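PDB 5D79: berberine bridge enzyme-like 28 from Arabidopsis thaliana, which uses FAD as an oxidoreductase of the berberine bridge enzyme-like family and is involved in adaptation to salt stress. Local coordinates for residues A[374-379]-A[456-461]; A[265-270]-A[380-385]; A[368-373]-A[427-432]. One frame throughout, in Å; residues are numbered along the deposited sequence.

Contact 1: A[374-379]-A[456-461]; sequences EPIPEA and EFMTPY
Tyr461 O accepts a hydrogen bond from a water oxygen at 2.7 Å, and the same water takes a weak one from Glu374 N, linking two backbones that share no direct hydrogen bond. Beyond this bridge the contact is apolar, packing the loop between strand 363-372 and helix 378-388 against the turn after helix 441-458. The side chain of Pro377, the N-cap residue of helix 378-388, crosses that of Tyr461 at about a right angle, with Pro377 CD 3.5 Å from Tyr461 CD1 and Pro377 CG as close to Tyr461 CE1. One face of the tyrosine ring is covered by its own neighbour, Pro460 CG. With chi1 at 76°, Ile376 holds CG1 between its backbone N and carbonyl carbon, which turns CG2 onto Tyr461 CB at 3.8 Å; Met458 CE approaches this CG2 methyl more loosely, at 4.4 Å. The short 3-10 segment 459-461 carries Tyr461 here. Thr459 N and OG1 both bond Glu456 O from one face of its plane, OG1 at 2.7 Å, tying this turn to the helix. With no direct polar bond across it, the contact rests on the fit of Pro377 and Ile376 against Tyr461, with Met458 at the margin, plus one shared water.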
loop_
_atom_site.group_PDB
_atom_site.type_symbol
_atom_site.label_atom_id
_atom_site.label_comp_id
_atom_site.label_asym_id
_atom_site.label_seq_id
_atom_site.Cartn_x
_atom_site.Cartn_y
_atom_site.Cartn_z
ATOM N N GLU A 374 22.853 -2.148 -1.547
ATOM C CA GLU A 374 23.932 -2.936 -2.128
ATOM C C GLU A 374 23.736 -4.396 -1.739
ATOM O O GLU A 374 23.241 -4.680 -0.647
ATOM C CB GLU A 374 25.308 -2.418 -1.680
ATOM C CG GLU A 374 25.564 -2.423 -0.179
ATOM C CD GLU A 374 26.907 -1.799 0.192
ATOM O OE1 GLU A 374 27.340 -0.851 -0.495
ATOM O OE2 GLU A 374 27.531 -2.265 1.168
ATOM N N PRO A 375 24.122 -5.325 -2.634
ATOM C CA PRO A 375 23.766 -6.742 -2.492
ATOM C C PRO A 375 24.135 -7.325 -1.129
ATOM O O PRO A 375 25.255 -7.128 -0.656
ATOM C CB PRO A 375 24.565 -7.409 -3.617
ATOM C CG PRO A 375 24.691 -6.340 -4.636
ATOM C CD PRO A 375 24.950 -5.101 -3.832
ATOM N N ILE A 376 23.183 -8.002 -0.494
ATOM C CA ILE A 376 23.432 -8.642 0.783
ATOM C C ILE A 376 24.249 -9.899 0.531
ATOM O O ILE A 376 24.146 -10.503 -0.542
ATOM C CB ILE A 376 22.127 -8.986 1.510
ATOM C CG1 ILE A 376 21.481 -10.224 0.878
ATOM C CG2 ILE A 376 21.202 -7.777 1.493
ATOM C CD1 ILE A 376 20.197 -10.657 1.511
ATOM N N PRO A 377 25.088 -10.284 1.506
ATOM C CA PRO A 377 25.961 -11.449 1.347
ATOM C C PRO A 377 25.211 -12.772 1.258
ATOM O O PRO A 377 24.108 -12.895 1.785
ATOM C CB PRO A 377 26.822 -11.417 2.614
ATOM C CG PRO A 377 26.032 -10.651 3.587
ATOM C CD PRO A 377 25.340 -9.596 2.781
ATOM N N GLU A 378 25.836 -13.743 0.601
ATOM C CA GLU A 378 25.303 -15.091 0.483
ATOM C C GLU A 378 24.870 -15.604 1.847
ATOM O O GLU A 378 23.851 -16.275 1.966
ATOM C CB GLU A 378 26.354 -16.018 -0.124
ATOM C CG GLU A 378 25.899 -17.457 -0.313
ATOM C CD GLU A 378 27.017 -18.365 -0.822
ATOM O OE1 GLU A 378 28.193 -18.147 -0.434
ATOM O OE2 GLU A 378 26.710 -19.297 -1.606
ATOM N N ALA A 379 25.653 -15.258 2.867
ATOM C CA ALA A 379 25.375 -15.630 4.249
ATOM C C ALA A 379 24.039 -15.071 4.735
ATOM O O ALA A 379 23.307 -15.744 5.464
ATOM C CB ALA A 379 26.499 -15.154 5.152
ATOM N N GLU A 456 15.495 -7.454 12.626
ATOM C CA GLU A 456 16.685 -7.149 13.410
ATOM C C GLU A 456 17.922 -7.786 12.760
ATOM O O GLU A 456 18.977 -7.155 12.668
ATOM C CB GLU A 456 16.533 -7.622 14.862
ATOM C CG GLU A 456 15.494 -6.857 15.668
ATOM C CD GLU A 456 15.713 -5.359 15.649
ATOM O OE1 GLU A 456 16.823 -4.919 16.004
ATOM O OE2 GLU A 456 14.778 -4.617 15.273
ATOM N N PHE A 457 17.780 -9.021 12.289
ATOM C CA PHE A 457 18.903 -9.691 11.676
ATOM C C PHE A 457 19.397 -8.917 10.461
ATOM O O PHE A 457 20.602 -8.842 10.218
ATOM C CB PHE A 457 18.567 -11.122 11.254
ATOM C CG PHE A 457 19.621 -11.721 10.367
ATOM C CD1 PHE A 457 20.855 -12.092 10.894
ATOM C CD2 PHE A 457 19.416 -11.845 9.004
ATOM C CE1 PHE A 457 21.853 -12.606 10.084
ATOM C CE2 PHE A 457 20.416 -12.357 8.188
ATOM C CZ PHE A 457 21.638 -12.738 8.732
ATOM N N MET A 458 18.468 -8.333 9.711
ATOM C CA MET A 458 18.801 -7.701 8.431
ATOM C C MET A 458 19.440 -6.318 8.568
ATOM O O MET A 458 19.878 -5.752 7.573
ATOM C CB MET A 458 17.545 -7.593 7.559
ATOM C CG MET A 458 17.081 -8.908 6.977
ATOM S SD MET A 458 18.213 -9.516 5.713
ATOM C CE MET A 458 18.018 -8.259 4.457
ATOM N N THR A 459 19.491 -5.786 9.790
ATOM C CA THR A 459 19.996 -4.434 10.051
ATOM C C THR A 459 21.312 -4.080 9.320
ATOM O O THR A 459 21.353 -3.094 8.585
ATOM C CB THR A 459 20.191 -4.208 11.566
ATOM O OG1 THR A 459 18.957 -4.450 12.259
ATOM C CG2 THR A 459 20.670 -2.785 11.842
ATOM N N PRO A 460 22.383 -4.886 9.481
ATOM C CA PRO A 460 23.632 -4.457 8.847
ATOM C C PRO A 460 23.633 -4.453 7.322
ATOM O O PRO A 460 24.605 -3.995 6.752
ATOM C CB PRO A 460 24.635 -5.495 9.347
ATOM C CG PRO A 460 23.829 -6.708 9.530
ATOM C CD PRO A 460 22.540 -6.214 10.104
ATOM N N TYR A 461 22.584 -4.958 6.682
ATOM C CA TYR A 461 22.608 -5.201 5.244
ATOM C C TYR A 461 21.699 -4.262 4.450
ATOM O O TYR A 461 21.761 -4.218 3.219
ATOM C CB TYR A 461 22.212 -6.648 4.960
ATOM C CG TYR A 461 22.947 -7.679 5.787
ATOM C CD1 TYR A 461 24.320 -7.829 5.669
ATOM C CD2 TYR A 461 22.262 -8.524 6.669
ATOM C CE1 TYR A 461 25.004 -8.775 6.411
ATOM C CE2 TYR A 461 22.946 -9.483 7.421
ATOM C CZ TYR A 461 24.320 -9.597 7.281
ATOM O OH TYR A 461 25.037 -10.526 7.996
HETATM O O HOH W 1 21.811 -1.970 1.660
#

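Contact 2: A[265-270]-A[380-385]; sequences EAVRII and AIQEIW
Val267 and Ile381 mark the closest backbone approach of two helical segments whose axes pass 10.1 Å apart at 129° between their N-to-C directions. The contact is wholly apolar helix packing. Val267 presents both branches: CG1 and CG2 each stand about 4.0 Å from Ile381 CG2, and the same two methyls meet Gln382 CG, whose extended chain crosses the valine at about a right angle. Ile381 and Ile270 adopt matching conformations, each with CG2 anti to the backbone N (chi1 of Ile381 is -62°), and the two chains slide past each other in opposite directions. Ile381 CG2 therefore meets Ile270 CG2 at 4.0 Å as well as the valine, while Ile381 CD1 reaches the same Ile270 methyl at a similar distance. Trp385, one helical turn on, has CG opposite its backbone N (chi1 -180°), which extends the indole toward the other helix until CZ3 lies 3.7 Å from Ala266 CB. Cutting Val267 back to an alanine would probably open a gap beside Ile381 CG2 and leave Gln382 CG freer to shift. On the far side of helix 263-276, Arg268 points away and pairs with Glu265 of its own helix, NH2 to OE1 at 3.5 Å. Both helices lie on strand 298-306 of the seven-stranded sheet: Ala266 touches Ala300, Ile270 touches Phe302, and Trp385 rests on Val298. Beyond Ile384, helix 378-388 is flanked by helix 441-458 through Val454 and Phe457.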
loop_
_atom_site.group_PDB
_atom_site.type_symbol
_atom_site.label_atom_id
_atom_site.label_comp_id
_atom_site.label_asym_id
_atom_site.label_seq_id
_atom_site.Cartn_x
_atom_site.Cartn_y
_atom_site.Cartn_z
ATOM N N GLU A 265 20.920 -24.219 -4.896
ATOM C CA GLU A 265 20.759 -23.662 -6.229
ATOM C C GLU A 265 20.054 -22.310 -6.172
ATOM O O GLU A 265 20.456 -21.370 -6.851
ATOM C CB GLU A 265 19.988 -24.627 -7.129
ATOM C CG GLU A 265 20.155 -24.336 -8.614
ATOM C CD GLU A 265 19.027 -24.899 -9.473
ATOM O OE1 GLU A 265 18.884 -24.442 -10.637
ATOM O OE2 GLU A 265 18.289 -25.792 -8.983
ATOM N N ALA A 266 19.006 -22.224 -5.350
ATOM C CA ALA A 266 18.194 -21.009 -5.225
ATOM C C ALA A 266 18.965 -19.822 -4.641
ATOM O O ALA A 266 18.754 -18.682 -5.051
ATOM C CB ALA A 266 16.971 -21.288 -4.383
ATOM N N VAL A 267 19.841 -20.095 -3.676
ATOM C CA VAL A 267 20.663 -19.061 -3.052
ATOM C C VAL A 267 21.625 -18.504 -4.098
ATOM O O VAL A 267 21.858 -17.296 -4.171
ATOM C CB VAL A 267 21.442 -19.608 -1.821
ATOM C CG1 VAL A 267 22.518 -18.628 -1.364
ATOM C CG2 VAL A 267 20.493 -19.924 -0.668
ATOM N N ARG A 268 22.162 -19.403 -4.915
ATOM C CA ARG A 268 23.038 -19.056 -6.033
ATOM C C ARG A 268 22.381 -18.064 -7.002
ATOM O O ARG A 268 22.990 -17.076 -7.428
ATOM C CB ARG A 268 23.424 -20.340 -6.763
ATOM C CG ARG A 268 24.408 -20.187 -7.898
ATOM C CD ARG A 268 24.616 -21.538 -8.593
ATOM N NE ARG A 268 23.347 -22.096 -9.053
ATOM C CZ ARG A 268 22.764 -21.759 -10.197
ATOM N NH1 ARG A 268 23.338 -20.876 -11.004
ATOM N NH2 ARG A 268 21.607 -22.304 -10.537
ATOM N N ILE A 269 21.124 -18.349 -7.323
ATOM C CA ILE A 269 20.317 -17.582 -8.265
ATOM C C ILE A 269 19.869 -16.240 -7.673
ATOM O O ILE A 269 19.819 -15.217 -8.362
ATOM C CB ILE A 269 19.087 -18.418 -8.700
ATOM C CG1 ILE A 269 19.536 -19.589 -9.577
ATOM C CG2 ILE A 269 18.048 -17.562 -9.402
ATOM C CD1 ILE A 269 18.489 -20.629 -9.761
ATOM N N ILE A 270 19.548 -16.249 -6.385
ATOM C CA ILE A 270 19.168 -15.025 -5.691
ATOM C C ILE A 270 20.348 -14.033 -5.648
ATOM O O ILE A 270 20.167 -12.832 -5.869
ATOM C CB ILE A 270 18.655 -15.340 -4.260
ATOM C CG1 ILE A 270 17.299 -16.084 -4.331
ATOM C CG2 ILE A 270 18.537 -14.062 -3.448
ATOM C CD1 ILE A 270 16.935 -16.943 -3.102
ATOM N N ALA A 380 23.723 -13.840 4.345
ATOM C CA ALA A 380 22.449 -13.251 4.722
ATOM C C ALA A 380 21.299 -14.007 4.067
ATOM O O ALA A 380 20.264 -14.265 4.691
ATOM C CB ALA A 380 22.403 -11.789 4.340
ATOM N N ILE A 381 21.482 -14.361 2.802
ATOM C CA ILE A 381 20.442 -15.053 2.047
ATOM C C ILE A 381 20.116 -16.427 2.654
ATOM O O ILE A 381 18.946 -16.817 2.757
ATOM C CB ILE A 381 20.844 -15.206 0.559
ATOM C CG1 ILE A 381 21.022 -13.831 -0.071
ATOM C CG2 ILE A 381 19.779 -15.975 -0.218
ATOM C CD1 ILE A 381 21.865 -13.853 -1.309
ATOM N N GLN A 382 21.146 -17.150 3.075
ATOM C CA GLN A 382 20.939 -18.471 3.656
ATOM C C GLN A 382 20.197 -18.380 4.979
ATOM O O GLN A 382 19.350 -19.213 5.275
ATOM C CB GLN A 382 22.274 -19.187 3.845
ATOM C CG GLN A 382 23.040 -19.351 2.545
ATOM C CD GLN A 382 24.362 -20.051 2.735
ATOM O OE1 GLN A 382 24.612 -21.098 2.136
ATOM N NE2 GLN A 382 25.220 -19.482 3.577
ATOM N N GLU A 383 20.503 -17.357 5.764
ATOM C CA GLU A 383 19.900 -17.228 7.083
ATOM C C GLU A 383 18.424 -16.891 7.007
ATOM O O GLU A 383 17.622 -17.425 7.774
ATOM C CB GLU A 383 20.625 -16.168 7.911
ATOM C CG GLU A 383 19.919 -15.785 9.218
ATOM C CD GLU A 383 19.835 -16.909 10.231
ATOM O OE1 GLU A 383 20.477 -17.964 10.058
ATOM O OE2 GLU A 383 19.120 -16.725 11.227
ATOM N N ILE A 384 18.053 -16.000 6.096
ATOM C CA ILE A 384 16.654 -15.609 6.019
ATOM C C ILE A 384 15.851 -16.757 5.401
ATOM O O ILE A 384 14.672 -16.927 5.709
ATOM C CB ILE A 384 16.455 -14.272 5.245
ATOM C CG1 ILE A 384 16.900 -14.378 3.790
ATOM C CG2 ILE A 384 17.209 -13.131 5.945
ATOM C CD1 ILE A 384 16.587 -13.126 3.001
ATOM N N TRP A 385 16.506 -17.568 4.571
ATOM C CA TRP A 385 15.929 -18.832 4.110
ATOM C C TRP A 385 15.688 -19.763 5.303
ATOM O O TRP A 385 14.617 -20.367 5.441
ATOM C CB TRP A 385 16.849 -19.510 3.083
ATOM C CG TRP A 385 16.325 -20.816 2.552
ATOM C CD1 TRP A 385 16.166 -21.988 3.242
ATOM C CD2 TRP A 385 15.913 -21.085 1.212
ATOM N NE1 TRP A 385 15.667 -22.963 2.412
ATOM C CE2 TRP A 385 15.505 -22.434 1.161
ATOM C CE3 TRP A 385 15.847 -20.316 0.048
ATOM C CZ2 TRP A 385 15.043 -23.028 -0.007
ATOM C CZ3 TRP A 385 15.398 -20.908 -1.109
ATOM C CH2 TRP A 385 15.000 -22.248 -1.130
#

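Contact 3: A[368-373]-A[427-432]; sequences KDDFVQ and IQYVAY
Lys368 and Tyr429, a hydrogen-bonded pair, open a short antiparallel match between strands 363-372 and 425-434, at one margin of the seven-stranded sheet characteristic of the substrate domain in berberine bridge enzyme-like proteins. Lys368 N bonds Tyr429 O at 3.1 Å and Tyr429 N returns to Lys368 O at 3.0 Å. The other hydrogen-bonded pair, Asp370 with Ile427, has both its bonds at 2.9 Å, N to O each way. Between them Asp369 and Gln428 form the non-hydrogen-bonded pair, with Gln428 CG 3.5 Å from Lys368 O. On the face shared by Lys368, Asp370, Ile427 and Tyr429, Ile427 CG2 packs 3.6 Å from Asp370 CB. The Tyr429 ring leans over the neighbouring strand toward Asp370, where its hydroxyl bonds; its chi1 of -26°, well off a staggered value, goes with this lean. Second-shell partners fix the polar ends: Asp475 pairs with Lys368 NZ, Tyr470 N bonds Asp369 OD1, and Gln428 NE2 is hydrogen-bonded to Tyr113 OH. Arg467 NE holds Asp370 OD1 in a salt bridge. The other oxygen, Asp370 OD2, accepts Tyr429 OH at 2.6 Å through its anti lone pair, at the ring edge, with carboxylate and ring planes 81° apart.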
loop_
_atom_site.group_PDB
_atom_site.type_symbol
_atom_site.label_atom_id
_atom_site.label_comp_id
_atom_site.label_asym_id
_atom_site.label_seq_id
_atom_site.Cartn_x
_atom_site.Cartn_y
_atom_site.Cartn_z
ATOM N N LYS A 368 6.768 -5.717 8.013
ATOM C CA LYS A 368 7.818 -4.698 8.114
ATOM C C LYS A 368 8.555 -4.683 6.784
ATOM O O LYS A 368 8.464 -5.641 6.028
ATOM C CB LYS A 368 8.779 -4.999 9.269
ATOM C CG LYS A 368 8.083 -5.265 10.616
ATOM C CD LYS A 368 9.077 -5.651 11.717
ATOM C CE LYS A 368 9.841 -4.455 12.265
ATOM N NZ LYS A 368 9.054 -3.680 13.247
ATOM N N ASP A 369 9.272 -3.613 6.465
ATOM C CA ASP A 369 10.033 -3.655 5.229
ATOM C C ASP A 369 11.332 -2.842 5.299
ATOM O O ASP A 369 11.603 -2.160 6.285
ATOM C CB ASP A 369 9.141 -3.228 4.051
ATOM C CG ASP A 369 9.103 -1.723 3.816
ATOM O OD1 ASP A 369 9.132 -0.928 4.773
ATOM O OD2 ASP A 369 9.026 -1.337 2.629
ATOM N N ASP A 370 12.139 -2.981 4.248
ATOM C CA ASP A 370 13.470 -2.418 4.155
ATOM C C ASP A 370 13.804 -2.068 2.708
ATOM O O ASP A 370 13.176 -2.550 1.757
ATOM C CB ASP A 370 14.519 -3.409 4.666
ATOM C CG ASP A 370 14.795 -3.281 6.131
ATOM O OD1 ASP A 370 14.962 -2.144 6.615
ATOM O OD2 ASP A 370 14.876 -4.331 6.799
ATOM N N PHE A 371 14.837 -1.256 2.551
ATOM C CA PHE A 371 15.396 -0.990 1.251
ATOM C C PHE A 371 16.851 -1.436 1.261
ATOM O O PHE A 371 17.591 -1.135 2.195
ATOM C CB PHE A 371 15.242 0.489 0.892
ATOM C CG PHE A 371 13.823 0.883 0.641
ATOM C CD1 PHE A 371 12.998 1.255 1.699
ATOM C CD2 PHE A 371 13.286 0.818 -0.640
ATOM C CE1 PHE A 371 11.664 1.576 1.480
ATOM C CE2 PHE A 371 11.952 1.146 -0.870
ATOM C CZ PHE A 371 11.140 1.520 0.195
ATOM N N VAL A 372 17.231 -2.193 0.237
ATOM C CA VAL A 372 18.593 -2.676 0.086
ATOM C C VAL A 372 19.288 -1.836 -0.965
ATOM O O VAL A 372 18.764 -1.643 -2.057
ATOM C CB VAL A 372 18.632 -4.174 -0.304
ATOM C CG1 VAL A 372 20.057 -4.622 -0.662
ATOM C CG2 VAL A 372 18.045 -5.030 0.820
ATOM N N GLN A 373 20.461 -1.320 -0.621
ATOM C CA GLN A 373 21.185 -0.395 -1.492
ATOM C C GLN A 373 22.418 -1.038 -2.120
ATOM O O GLN A 373 22.956 -0.545 -3.108
ATOM C CB GLN A 373 21.562 0.867 -0.706
ATOM C CG GLN A 373 20.335 1.567 -0.127
ATOM C CD GLN A 373 20.623 2.882 0.541
ATOM O OE1 GLN A 373 21.572 3.012 1.304
ATOM N NE2 GLN A 373 19.784 3.871 0.268
ATOM N N ILE A 427 12.365 -4.877 0.254
ATOM C CA ILE A 427 12.120 -6.198 0.795
ATOM C C ILE A 427 11.103 -6.119 1.939
ATOM O O ILE A 427 11.228 -5.290 2.843
ATOM C CB ILE A 427 13.447 -6.865 1.261
ATOM C CG1 ILE A 427 13.193 -8.225 1.907
ATOM C CG2 ILE A 427 14.220 -5.964 2.200
ATOM C CD1 ILE A 427 14.465 -9.007 2.092
ATOM N N GLN A 428 10.079 -6.965 1.869
ATOM C CA GLN A 428 9.061 -7.021 2.905
ATOM C C GLN A 428 9.104 -8.362 3.609
ATOM O O GLN A 428 9.152 -9.399 2.976
ATOM C CB GLN A 428 7.661 -6.786 2.318
ATOM C CG GLN A 428 6.538 -6.832 3.352
ATOM C CD GLN A 428 5.150 -6.895 2.740
ATOM O OE1 GLN A 428 4.991 -7.059 1.522
ATOM N NE2 GLN A 428 4.127 -6.769 3.588
ATOM N N TYR A 429 9.100 -8.326 4.930
ATOM C CA TYR A 429 8.966 -9.528 5.748
ATOM C C TYR A 429 7.575 -9.510 6.366
ATOM O O TYR A 429 7.256 -8.632 7.170
ATOM C CB TYR A 429 10.034 -9.579 6.846
ATOM C CG TYR A 429 11.315 -8.812 6.543
ATOM C CD1 TYR A 429 11.412 -7.438 6.801
ATOM C CD2 TYR A 429 12.439 -9.461 6.034
ATOM C CE1 TYR A 429 12.579 -6.741 6.544
ATOM C CE2 TYR A 429 13.604 -8.770 5.766
ATOM C CZ TYR A 429 13.674 -7.411 6.024
ATOM O OH TYR A 429 14.844 -6.719 5.772
ATOM N N VAL A 430 6.736 -10.465 5.995
ATOM C CA VAL A 430 5.352 -10.457 6.469
ATOM C C VAL A 430 4.915 -11.866 6.897
ATOM O O VAL A 430 5.162 -12.851 6.207
ATOM C CB VAL A 430 4.394 -9.880 5.386
ATOM C CG1 VAL A 430 4.600 -10.580 4.045
ATOM C CG2 VAL A 430 2.941 -9.942 5.833
ATOM N N ALA A 431 4.314 -11.964 8.075
ATOM C CA ALA A 431 3.820 -13.242 8.541
ATOM C C ALA A 431 2.299 -13.199 8.560
ATOM O O ALA A 431 1.717 -12.261 9.087
ATOM C CB ALA A 431 4.378 -13.573 9.922
ATOM N N TYR A 432 1.671 -14.207 7.960
ATOM C CA TYR A 432 0.223 -14.342 7.963
ATOM C C TYR A 432 -0.190 -15.446 8.923
ATOM O O TYR A 432 0.567 -16.385 9.171
ATOM C CB TYR A 432 -0.300 -14.642 6.554
ATOM C CG TYR A 432 -0.106 -13.494 5.587
ATOM C CD1 TYR A 432 1.074 -13.351 4.870
ATOM C CD2 TYR A 432 -1.103 -12.554 5.396
ATOM C CE1 TYR A 432 1.252 -12.292 3.997
ATOM C CE2 TYR A 432 -0.939 -11.506 4.524
ATOM C CZ TYR A 432 0.242 -11.371 3.830
ATOM O OH TYR A 432 0.404 -10.307 2.969
#

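How the contacts relate
Contacts 1 and 2 share helix 378-388, have centres about 11 Å apart and touch where Ile376 CD1 meets Ile381 CG1 at 3.6 Å and Phe457 CZ meets Glu383 CG at 3.5 Å. Contact 3 adjoins contact 1, centres about 12 Å apart, through Met458 CG and Tyr429 OH at 3.4 Å; contacts 2 and 3 do not touch, their nearest atoms being about 5 Å apart. Contact 1 thus lies between helix packing and strand pairing. Only contact 3 nears the flavin: the side chain of Gln428 is about 5 Å from the bound FAD and about 10 Å from that of His111, the histidine known to carry the cofactor, though unattached here.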